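Local atomic coordinates of Lmo0181 protein (Listeria monocytogenes serovar 1/2a, PDB entry 5F7V), a protein that binds the cyclic glucan cycloalternan and, probably as a membrane-anchored lipoprotein, delivers it to an ABC transporter for uptake into the cell. Residues K108-A113 with T278-N283; N129-Y134 with F346-Y351; E181-A186 with V353-V358. One frame throughout, in Å; residues are numbered along the deposited sequence.

Strand 278-287 ties the three contacts together around the cycloalternan pocket of a periplasmic-binding-protein fold. Contact 1 packs helix 108-112 on that strand, contact 2 sets its sheet neighbour, strand 119-135, against helix 343-347 and the residues after it, and contact 3 joins helix 179-187 to the loop after strand 352-353. Their centres lie about 12 to 15 Å apart. Along the chain the first segments come in the order 108-113, 129-134, 181-186, and their partners follow as 278-283, 346-351, 353-358, so all three connections cross one another. Contacts 1 and 3 touch the same glucose, whereas contact 2 comes near the sugar through the side chain of Val130.

Contact 1 of 3, residues K108-A113 with T278-N283; sequences KQAYDA and THFFAN. With GLC (alpha-D-glucopyranose), chain B; GLC (alpha-D-glucopyranose), chain C.
The ring of Phe280 and the methyl groups of Ala110, Ala113 and Ala282 make the apolar packing of this contact, in which helix 108-112 lies against strand 278-287. Phe280 CG stands anti to the backbone N (chi1 -177°), which sends the ring out toward the helix. Its CZ meets Gln109 CB at 3.7 Å, while the backbone N of Ala110 comes to the ring edge, near its plane. Gln109 contributes its CB; its chain then bends at chi2 and carries the amide away from the strand. Farther along, Ala282 CB touches Ala110 CB at 4.1 Å and Ala113 CB at 4.5 Å, a methyl-to-methyl meeting that lets helix and strand approach closely, with 5.6 Å between the CA atoms of Ala110 and Ala282. Tyr76 of helix 76-85 packs beside both Ala113 and Phe280.

Strand 278-287 belongs to the sheet of the solute-binding fold, and residues on it line the glycan pocket. Asn283 grips one glucose (chain B) with both ends of its amide: OD1 accepts from O3 at 2.7 Å, and ND2 donates to O2 at 2.8 Å with an N-H...O angle of 164°, a pairing that fixes which way round the amide lies.

Sugar stacking falls to Phe281, whose ring has glucose C6 of chain B over its centre, 4.0 Å above the plane. Beside it, His279 CE1 approaches C6 of the chain C glucose at 3.4 Å. The imidazole has Phe281 CZ over one face, toward the rim, and its NE2 is hydrogen-bonded to Asn180 O.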
loop_
_atom_site.group_PDB
_atom_site.type_symbol
_atom_site.label_atom_id
_atom_site.label_comp_id
_atom_site.label_asym_id
_atom_site.label_seq_id
_atom_site.Cartn_x
_atom_site.Cartn_y
_atom_site.Cartn_z
ATOM N N LYS A 108 2.049 -15.363 -6.200
ATOM C CA LYS A 108 0.947 -15.474 -7.138
ATOM C C LYS A 108 -0.108 -14.379 -7.054
ATOM O O LYS A 108 -0.610 -13.932 -8.085
ATOM C CB LYS A 108 0.254 -16.797 -6.937
ATOM C CG LYS A 108 -0.643 -17.119 -8.123
ATOM C CD LYS A 108 -1.091 -18.553 -8.132
ATOM C CE LYS A 108 -2.281 -18.732 -9.061
ATOM N NZ LYS A 108 -2.982 -20.011 -8.745
ATOM N N GLN A 109 -0.402 -13.960 -5.831
ATOM C CA GLN A 109 -1.347 -12.869 -5.646
ATOM C C GLN A 109 -0.807 -11.581 -6.261
ATOM O O GLN A 109 -1.545 -10.827 -6.874
ATOM C CB GLN A 109 -1.648 -12.661 -4.157
ATOM C CG GLN A 109 -2.478 -13.779 -3.557
ATOM C CD GLN A 109 -1.674 -15.049 -3.412
ATOM O OE1 GLN A 109 -0.542 -15.052 -2.928
ATOM N NE2 GLN A 109 -2.240 -16.131 -3.883
ATOM N N ALA A 110 0.481 -11.346 -6.136
ATOM C CA ALA A 110 1.084 -10.139 -6.668
ATOM C C ALA A 110 1.123 -10.188 -8.185
ATOM O O ALA A 110 0.826 -9.203 -8.830
ATOM C CB ALA A 110 2.472 -9.952 -6.082
ATOM N N TYR A 111 1.440 -11.357 -8.740
ATOM C CA TYR A 111 1.457 -11.503 -10.210
ATOM C C TYR A 111 0.059 -11.339 -10.778
ATOM O O TYR A 111 -0.153 -10.639 -11.801
ATOM C CB TYR A 111 2.058 -12.866 -10.584
ATOM C CG TYR A 111 2.261 -13.080 -12.059
ATOM C CD1 TYR A 111 3.184 -12.336 -12.789
ATOM C CD2 TYR A 111 1.511 -14.003 -12.757
ATOM C CE1 TYR A 111 3.384 -12.521 -14.149
ATOM C CE2 TYR A 111 1.700 -14.199 -14.120
ATOM C CZ TYR A 111 2.640 -13.457 -14.801
ATOM O OH TYR A 111 2.880 -13.587 -16.157
ATOM N N ASP A 112 -0.910 -11.985 -10.138
ATOM C CA ASP A 112 -2.298 -11.967 -10.610
ATOM C C ASP A 112 -2.961 -10.589 -10.541
ATOM O O ASP A 112 -3.977 -10.350 -11.211
ATOM C CB ASP A 112 -3.151 -12.966 -9.833
ATOM C CG ASP A 112 -2.824 -14.428 -10.119
ATOM O OD1 ASP A 112 -2.101 -14.722 -11.104
ATOM O OD2 ASP A 112 -3.309 -15.255 -9.305
ATOM N N ALA A 113 -2.413 -9.693 -9.734
ATOM C CA ALA A 113 -2.974 -8.354 -9.568
ATOM C C ALA A 113 -3.005 -7.565 -10.858
ATOM O O ALA A 113 -3.798 -6.613 -10.975
ATOM C CB ALA A 113 -2.172 -7.588 -8.523
ATOM N N THR A 278 -5.555 -8.285 7.132
ATOM C CA THR A 278 -4.359 -7.486 6.855
ATOM C C THR A 278 -4.355 -7.087 5.392
ATOM O O THR A 278 -4.959 -7.702 4.496
ATOM C CB THR A 278 -3.122 -8.299 7.174
ATOM O OG1 THR A 278 -3.170 -9.503 6.410
ATOM C CG2 THR A 278 -3.080 -8.582 8.695
ATOM N N HIS A 279 -3.701 -5.970 5.157
ATOM C CA HIS A 279 -3.546 -5.451 3.787
ATOM C C HIS A 279 -2.600 -6.317 2.978
ATOM O O HIS A 279 -1.661 -6.912 3.470
ATOM C CB HIS A 279 -2.985 -4.039 3.836
ATOM C CG HIS A 279 -4.041 -2.993 3.952
ATOM N ND1 HIS A 279 -3.964 -1.954 4.850
ATOM C CD2 HIS A 279 -5.165 -2.784 3.229
ATOM C CE1 HIS A 279 -5.000 -1.155 4.675
ATOM N NE2 HIS A 279 -5.731 -1.632 3.695
ATOM N N PHE A 280 -2.830 -6.344 1.674
ATOM C CA PHE A 280 -1.933 -6.876 0.645
ATOM C C PHE A 280 -1.945 -5.898 -0.511
ATOM O O PHE A 280 -2.973 -5.647 -1.124
ATOM C CB PHE A 280 -2.385 -8.259 0.179
ATOM C CG PHE A 280 -1.444 -8.873 -0.820
ATOM C CD1 PHE A 280 -0.346 -9.609 -0.375
ATOM C CD2 PHE A 280 -1.613 -8.654 -2.175
ATOM C CE1 PHE A 280 0.524 -10.170 -1.294
ATOM C CE2 PHE A 280 -0.723 -9.190 -3.086
ATOM C CZ PHE A 280 0.316 -9.929 -2.624
ATOM N N PHE A 281 -0.775 -5.360 -0.782
ATOM C CA PHE A 281 -0.590 -4.388 -1.866
ATOM C C PHE A 281 0.452 -4.931 -2.820
ATOM O O PHE A 281 1.302 -5.713 -2.457
ATOM C CB PHE A 281 -0.180 -3.039 -1.268
ATOM C CG PHE A 281 -1.261 -2.379 -0.469
ATOM C CD1 PHE A 281 -2.479 -2.068 -1.068
ATOM C CD2 PHE A 281 -1.044 -2.017 0.834
ATOM C CE1 PHE A 281 -3.474 -1.471 -0.331
ATOM C CE2 PHE A 281 -2.049 -1.422 1.574
ATOM C CZ PHE A 281 -3.259 -1.135 0.990
ATOM N N ALA A 282 0.403 -4.461 -4.050
ATOM C CA ALA A 282 1.403 -4.820 -5.044
ATOM C C ALA A 282 1.569 -3.740 -6.058
ATOM O O ALA A 282 0.589 -3.103 -6.433
ATOM C CB ALA A 282 1.052 -6.108 -5.767
ATOM N N ASN A 283 2.804 -3.505 -6.476
ATOM C CA ASN A 283 3.075 -2.598 -7.590
ATOM C C ASN A 283 3.521 -3.367 -8.804
ATOM O O ASN A 283 4.205 -4.381 -8.660
ATOM C CB ASN A 283 4.160 -1.622 -7.168
ATOM C CG ASN A 283 3.688 -0.760 -5.999
ATOM O OD1 ASN A 283 2.589 -0.244 -6.030
ATOM N ND2 ASN A 283 4.538 -0.584 -4.983
HETATM C C1 GLC B . 2.288 1.707 -0.940
HETATM C C2 GLC B . 2.378 0.570 -1.933
HETATM C C3 GLC B . 1.258 0.675 -2.952
HETATM C C4 GLC B . -0.091 0.815 -2.255
HETATM C C5 GLC B . -0.068 2.002 -1.301
HETATM C C6 GLC B . -1.344 2.127 -0.478
HETATM O O2 GLC B . 3.662 0.615 -2.566
HETATM O O3 GLC B . 1.267 -0.522 -3.724
HETATM O O4 GLC B . -1.071 1.093 -3.259
HETATM O O5 GLC B . 1.000 1.810 -0.346
HETATM O O6 GLC B . -1.051 3.173 0.477
HETATM C C1 GLC C . -2.229 3.815 0.974
HETATM C C2 GLC C . -1.700 5.005 1.763
HETATM C C3 GLC C . -0.838 4.494 2.918
HETATM C C4 GLC C . -1.655 3.544 3.773
HETATM C C5 GLC C . -2.343 2.461 2.927
HETATM C C6 GLC C . -3.381 1.636 3.693
HETATM O O2 GLC C . -0.956 5.896 0.914
HETATM O O3 GLC C . -0.442 5.650 3.671
HETATM O O4 GLC C . -0.808 2.861 4.713
HETATM O O5 GLC C . -3.043 2.987 1.799
HETATM O O6 GLC C . -4.383 2.515 4.194
#

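Contact 2 of 3, residues N129-Y134 with F346-Y351; sequences NVVTIY and FESLQY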
loop_
_atom_site.group_PDB
_atom_site.type_symbol
_atom_site.label_atom_id
_atom_site.label_comp_id
_atom_site.label_asym_id
_atom_site.label_seq_id
_atom_site.Cartn_x
_atom_site.Cartn_y
_atom_site.Cartn_z
ATOM N N ASN A 129 2.646 -5.026 2.735
ATOM C CA ASN A 129 1.512 -5.012 3.662
ATOM C C ASN A 129 1.768 -3.989 4.741
ATOM O O ASN A 129 2.733 -3.234 4.708
ATOM C CB ASN A 129 1.204 -6.426 4.142
ATOM C CG ASN A 129 2.348 -7.051 4.893
ATOM O OD1 ASN A 129 3.347 -6.404 5.223
ATOM N ND2 ASN A 129 2.234 -8.340 5.167
ATOM N N VAL A 130 0.778 -3.945 5.638
ATOM C CA VAL A 130 0.769 -2.986 6.733
ATOM C C VAL A 130 0.876 -3.739 8.039
ATOM O O VAL A 130 0.418 -4.860 8.177
ATOM C CB VAL A 130 -0.524 -2.155 6.658
ATOM C CG1 VAL A 130 -0.806 -1.355 7.941
ATOM C CG2 VAL A 130 -0.483 -1.229 5.428
ATOM N N VAL A 131 1.586 -3.134 8.990
ATOM C CA VAL A 131 1.814 -3.699 10.309
ATOM C C VAL A 131 1.633 -2.597 11.328
ATOM O O VAL A 131 1.561 -1.413 10.989
ATOM C CB VAL A 131 3.227 -4.305 10.459
ATOM C CG1 VAL A 131 3.320 -5.560 9.598
ATOM C CG2 VAL A 131 4.323 -3.343 10.073
ATOM N N THR A 132 1.540 -3.013 12.584
ATOM C CA THR A 132 1.625 -2.038 13.687
ATOM C C THR A 132 3.073 -1.815 14.011
ATOM O O THR A 132 3.756 -2.738 14.462
ATOM C CB THR A 132 0.868 -2.554 14.902
ATOM O OG1 THR A 132 -0.494 -2.756 14.516
ATOM C CG2 THR A 132 0.964 -1.564 16.056
ATOM N N ILE A 133 3.532 -0.588 13.861
ATOM C CA ILE A 133 4.911 -0.218 14.143
ATOM C C ILE A 133 4.898 0.507 15.484
ATOM O O ILE A 133 4.110 1.446 15.662
ATOM C CB ILE A 133 5.486 0.677 13.050
ATOM C CG1 ILE A 133 5.311 0.011 11.677
ATOM C CG2 ILE A 133 6.955 0.982 13.371
ATOM C CD1 ILE A 133 6.080 0.648 10.571
ATOM N N TYR A 134 5.691 0.093 16.453
ATOM C CA TYR A 134 5.559 0.664 17.775
ATOM C C TYR A 134 6.897 1.096 18.333
ATOM O O TYR A 134 7.959 0.528 18.060
ATOM C CB TYR A 134 4.832 -0.293 18.724
ATOM C CG TYR A 134 5.466 -1.624 19.009
ATOM C CD1 TYR A 134 5.232 -2.719 18.188
ATOM C CD2 TYR A 134 6.293 -1.837 20.104
ATOM C CE1 TYR A 134 5.777 -3.979 18.440
ATOM C CE2 TYR A 134 6.834 -3.074 20.357
ATOM C CZ TYR A 134 6.594 -4.135 19.524
ATOM O OH TYR A 134 7.140 -5.348 19.853
ATOM N N PHE A 346 5.520 -11.639 7.262
ATOM C CA PHE A 346 5.087 -12.865 6.592
ATOM C C PHE A 346 3.915 -13.507 7.310
ATOM O O PHE A 346 3.022 -14.031 6.644
ATOM C CB PHE A 346 6.295 -13.805 6.435
ATOM C CG PHE A 346 7.366 -13.162 5.634
ATOM C CD1 PHE A 346 7.287 -13.128 4.263
ATOM C CD2 PHE A 346 8.402 -12.516 6.280
ATOM C CE1 PHE A 346 8.282 -12.463 3.540
ATOM C CE2 PHE A 346 9.381 -11.841 5.573
ATOM C CZ PHE A 346 9.318 -11.841 4.203
ATOM N N GLU A 347 3.889 -13.462 8.640
ATOM C CA GLU A 347 2.725 -14.013 9.369
ATOM C C GLU A 347 1.445 -13.308 8.927
ATOM O O GLU A 347 0.389 -13.946 8.818
ATOM C CB GLU A 347 2.910 -13.799 10.863
ATOM C CG GLU A 347 3.967 -14.691 11.469
ATOM C CD GLU A 347 4.481 -14.191 12.813
ATOM O OE1 GLU A 347 4.056 -13.116 13.292
ATOM O OE2 GLU A 347 5.316 -14.934 13.379
ATOM N N SER A 348 1.526 -12.009 8.633
ATOM C CA SER A 348 0.351 -11.229 8.245
ATOM C C SER A 348 -0.279 -11.737 6.957
ATOM O O SER A 348 -1.484 -11.564 6.791
ATOM C CB SER A 348 0.731 -9.758 8.120
ATOM O OG SER A 348 1.116 -9.143 9.334
ATOM N N LEU A 349 0.472 -12.386 6.070
ATOM C CA LEU A 349 -0.068 -12.829 4.790
ATOM C C LEU A 349 -1.160 -13.860 4.924
ATOM O O LEU A 349 -2.007 -13.950 4.048
ATOM C CB LEU A 349 1.052 -13.340 3.912
ATOM C CG LEU A 349 2.126 -12.319 3.531
ATOM C CD1 LEU A 349 3.299 -13.016 2.885
ATOM C CD2 LEU A 349 1.546 -11.255 2.615
ATOM N N GLN A 350 -1.203 -14.610 6.020
ATOM C CA GLN A 350 -2.288 -15.554 6.242
ATOM C C GLN A 350 -3.673 -14.887 6.236
ATOM O O GLN A 350 -4.670 -15.455 5.828
ATOM C CB GLN A 350 -2.122 -16.276 7.588
ATOM C CG GLN A 350 -3.168 -17.361 7.797
ATOM C CD GLN A 350 -2.996 -18.215 9.062
ATOM O OE1 GLN A 350 -3.950 -18.756 9.628
ATOM N NE2 GLN A 350 -1.779 -18.295 9.539
ATOM N N TYR A 351 -3.716 -13.638 6.702
ATOM C CA TYR A 351 -4.988 -12.957 6.953
ATOM C C TYR A 351 -5.266 -11.899 5.917
ATOM O O TYR A 351 -6.127 -11.069 6.127
ATOM C CB TYR A 351 -4.970 -12.320 8.353
ATOM C CG TYR A 351 -4.291 -13.197 9.377
ATOM C CD1 TYR A 351 -4.835 -14.433 9.727
ATOM C CD2 TYR A 351 -3.091 -12.796 9.962
ATOM C CE1 TYR A 351 -4.200 -15.221 10.669
ATOM C CE2 TYR A 351 -2.453 -13.621 10.881
ATOM C CZ TYR A 351 -2.977 -14.811 11.240
ATOM O OH TYR A 351 -2.348 -15.634 12.156
HETATM O O HOH W 1 -0.266 -6.828 10.041
#
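Asn129, at the head of residues 129-134, points its side chain toward Ser348 and Leu349, leading with the nitrogen of its amide. Its CG sits between the backbone N and the carbonyl carbon (chi1 62°), and Asn129 ND2 ends 3.6 Å from Ser348 CB. The Leu349 side chain crosses that of Asn129 at about a right angle and sets CD2 3.9 Å from the same ND2, so the amide nitrogen packs against carbon from both residues. Its hydrogen bond goes instead to Val345 O of helix 343-347.

The contact thus joins strand 119-135, part of the sheet of the solute-binding fold, to helix 343-347 and the helically coiled residues that follow. Val131 CG1 approaches Ser348 OG at 4.2 Å. A water links the two segments, donating to Val130 O and to Ser348 OG, each at 2.8 Å, and the same hydroxyl is hydrogen-bonded to Ala344 O. On strand 278-287, Phe280 packs against Leu349, while Thr278 OG1 is hydrogen-bonded to Ser348 O. The CB of Val130 points away from residues 346-351, and the Val130 side chain is about 4 Å from a bound glucose.

Contact 3 of 3, residues E181-A186 with V353-V358; sequences EFYKVA and VLPPVV. With GLC (alpha-D-glucopyranose), chain C.
One face of the Tyr183 ring is covered by Pro356: CD stands 3.8 Å from the ring centroid and 7° off the normal, a CH-pi contact almost straight above the ring centre. At the ring edge, in plane, lie Val353 O and a water, and the ring also meets His279 edge-to-face. This is where helix 179-187 of the solute-binding fold, which carries the sugar-binding residue Glu181, packs on the proline-bearing loop that leads from strand 352-353 to helix 361-376.

Tyr183 supplies most of the helix side. Its CG lies between the backbone N and the carbonyl carbon (chi1 67°), and the ring projects from the helix into the bend of the loop. There the Tyr183 and Pro355 side chains run side by side, pointing the same way, with Tyr183 OH 3.5 Å from Pro355 CA and 3.6 Å from Pro355 CG. The phenol OH donates a hydrogen bond to the water, which in turn donates to Val353 O, bridging helix and loop. In the conformer given here, one of two, Val353 CG2 lies 4.2 Å from Lys184 CA, against the helix backbone.

The Lys184 side chain leads away from the loop. NZ makes a salt bridge to Glu181 OE2 at 2.8 Å, approaching from above the carboxylate plane, 56° out of it, and forms a second one with Glu270. Pairing with the lysine probably helps to hold the Glu181 carboxylate in place and to steady its negative charge. The Glu181 side chain bends at chi2 and brings its other oxygen, OE1, to the pocket, where it accepts a hydrogen bond from O6 of the chain C glucose at 2.6 Å.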
loop_
_atom_site.group_PDB
_atom_site.type_symbol
_atom_site.label_atom_id
_atom_site.label_comp_id
_atom_site.label_asym_id
_atom_site.label_seq_id
_atom_site.Cartn_x
_atom_site.Cartn_y
_atom_site.Cartn_z
ATOM N N GLU A 181 -7.827 2.153 4.130
ATOM C CA GLU A 181 -7.682 1.491 5.431
ATOM C C GLU A 181 -8.960 0.743 5.791
ATOM O O GLU A 181 -8.951 -0.311 6.425
ATOM C CB GLU A 181 -7.345 2.519 6.498
ATOM C CG GLU A 181 -6.815 1.892 7.781
ATOM C CD GLU A 181 -5.393 1.366 7.676
ATOM O OE1 GLU A 181 -4.678 1.578 6.645
ATOM O OE2 GLU A 181 -4.964 0.749 8.688
ATOM N N PHE A 182 -10.083 1.340 5.402
ATOM C CA PHE A 182 -11.378 0.831 5.883
ATOM C C PHE A 182 -11.771 -0.488 5.289
ATOM O O PHE A 182 -12.439 -1.239 5.985
ATOM C CB PHE A 182 -12.451 1.857 5.585
ATOM C CG PHE A 182 -13.742 1.539 6.290
ATOM C CD1 PHE A 182 -13.777 1.514 7.681
ATOM C CD2 PHE A 182 -14.893 1.236 5.605
ATOM C CE1 PHE A 182 -14.926 1.210 8.374
ATOM C CE2 PHE A 182 -16.049 0.926 6.292
ATOM C CZ PHE A 182 -16.050 0.899 7.670
ATOM N N TYR A 183 -11.384 -0.817 4.060
ATOM C CA TYR A 183 -11.838 -2.145 3.600
ATOM C C TYR A 183 -11.198 -3.221 4.475
ATOM O O TYR A 183 -11.773 -4.280 4.692
ATOM C CB TYR A 183 -11.642 -2.403 2.110
ATOM C CG TYR A 183 -10.235 -2.508 1.566
ATOM C CD1 TYR A 183 -9.530 -3.686 1.631
ATOM C CD2 TYR A 183 -9.604 -1.434 0.961
ATOM C CE1 TYR A 183 -8.268 -3.814 1.082
ATOM C CE2 TYR A 183 -8.351 -1.533 0.406
ATOM C CZ TYR A 183 -7.690 -2.722 0.495
ATOM O OH TYR A 183 -6.452 -2.832 -0.082
ATOM N N LYS A 184 -9.980 -2.975 4.960
ATOM C CA LYS A 184 -9.337 -3.877 5.928
ATOM C C LYS A 184 -9.998 -3.850 7.299
ATOM O O LYS A 184 -10.290 -4.893 7.862
ATOM C CB LYS A 184 -7.877 -3.503 6.018
ATOM C CG LYS A 184 -7.121 -4.259 7.087
ATOM C CD LYS A 184 -5.710 -3.761 7.326
ATOM C CE LYS A 184 -5.640 -2.330 7.857
ATOM N NZ LYS A 184 -4.232 -1.854 7.880
ATOM N N VAL A 185 -10.179 -2.667 7.866
ATOM C CA VAL A 185 -10.749 -2.560 9.218
ATOM C C VAL A 185 -12.187 -3.076 9.253
ATOM O O VAL A 185 -12.586 -3.740 10.211
ATOM C CB VAL A 185 -10.598 -1.114 9.764
ATOM C CG1 VAL A 185 -11.208 -1.018 11.137
ATOM C CG2 VAL A 185 -9.114 -0.784 9.851
ATOM N N ALA A 186 -12.944 -2.820 8.185
ATOM C CA ALA A 186 -14.285 -3.453 8.066
ATOM C C ALA A 186 -14.198 -4.970 8.100
ATOM O O ALA A 186 -14.946 -5.623 8.836
ATOM C CB ALA A 186 -14.954 -2.992 6.786
ATOM N N VAL A 353 -6.458 -9.485 2.929
ATOM C CA VAL A 353 -7.644 -9.160 2.156
ATOM C C VAL A 353 -7.215 -8.315 0.962
ATOM O O VAL A 353 -6.576 -7.279 1.099
ATOM C CB VAL A 353 -8.757 -8.518 2.999
ATOM C CG1 VAL A 353 -9.323 -9.586 3.916
ATOM C CG2 VAL A 353 -8.303 -7.218 3.679
ATOM N N LEU A 354 -7.550 -8.789 -0.228
ATOM C CA LEU A 354 -7.143 -8.135 -1.466
ATOM C C LEU A 354 -7.914 -6.831 -1.635
ATOM O O LEU A 354 -9.060 -6.726 -1.186
ATOM C CB LEU A 354 -7.373 -9.077 -2.637
ATOM C CG LEU A 354 -6.632 -10.408 -2.541
ATOM C CD1 LEU A 354 -7.031 -11.268 -3.720
ATOM C CD2 LEU A 354 -5.129 -10.186 -2.546
ATOM N N PRO A 355 -7.317 -5.824 -2.294
ATOM C CA PRO A 355 -8.101 -4.636 -2.640
ATOM C C PRO A 355 -9.311 -4.960 -3.519
ATOM O O PRO A 355 -9.183 -5.841 -4.374
ATOM C CB PRO A 355 -7.131 -3.805 -3.461
ATOM C CG PRO A 355 -5.787 -4.379 -3.213
ATOM C CD PRO A 355 -6.008 -5.841 -2.973
ATOM N N PRO A 356 -10.447 -4.296 -3.287
ATOM C CA PRO A 356 -11.504 -4.414 -4.282
ATOM C C PRO A 356 -10.964 -3.991 -5.656
ATOM O O PRO A 356 -10.214 -3.020 -5.753
ATOM C CB PRO A 356 -12.568 -3.468 -3.750
ATOM C CG PRO A 356 -12.292 -3.327 -2.343
ATOM C CD PRO A 356 -10.804 -3.335 -2.233
ATOM N N VAL A 357 -11.385 -4.684 -6.700
ATOM C CA VAL A 357 -10.923 -4.427 -8.074
ATOM C C VAL A 357 -12.070 -3.815 -8.879
ATOM O O VAL A 357 -12.929 -4.538 -9.368
ATOM C CB VAL A 357 -10.354 -5.715 -8.708
ATOM C CG1 VAL A 357 -9.934 -5.513 -10.153
ATOM C CG2 VAL A 357 -9.152 -6.189 -7.867
ATOM N N VAL A 358 -12.069 -2.491 -8.942
ATOM C CA VAL A 358 -13.135 -1.738 -9.613
ATOM C C VAL A 358 -12.501 -0.565 -10.327
ATOM O O VAL A 358 -11.571 0.070 -9.819
ATOM C CB VAL A 358 -14.217 -1.293 -8.619
ATOM C CG1 VAL A 358 -14.902 -2.505 -8.000
ATOM C CG2 VAL A 358 -13.684 -0.400 -7.516
HETATM C C1 GLC C . -2.229 3.815 0.974
HETATM C C2 GLC C . -1.700 5.005 1.763
HETATM C C3 GLC C . -0.838 4.494 2.918
HETATM C C4 GLC C . -1.655 3.544 3.773
HETATM C C5 GLC C . -2.343 2.461 2.927
HETATM C C6 GLC C . -3.381 1.636 3.693
HETATM O O2 GLC C . -0.956 5.896 0.914
HETATM O O3 GLC C . -0.442 5.650 3.671
HETATM O O4 GLC C . -0.808 2.861 4.713
HETATM O O5 GLC C . -3.043 2.987 1.799
HETATM O O6 GLC C . -4.383 2.515 4.194
HETATM O O HOH W 2 -5.204 -5.151 0.361
#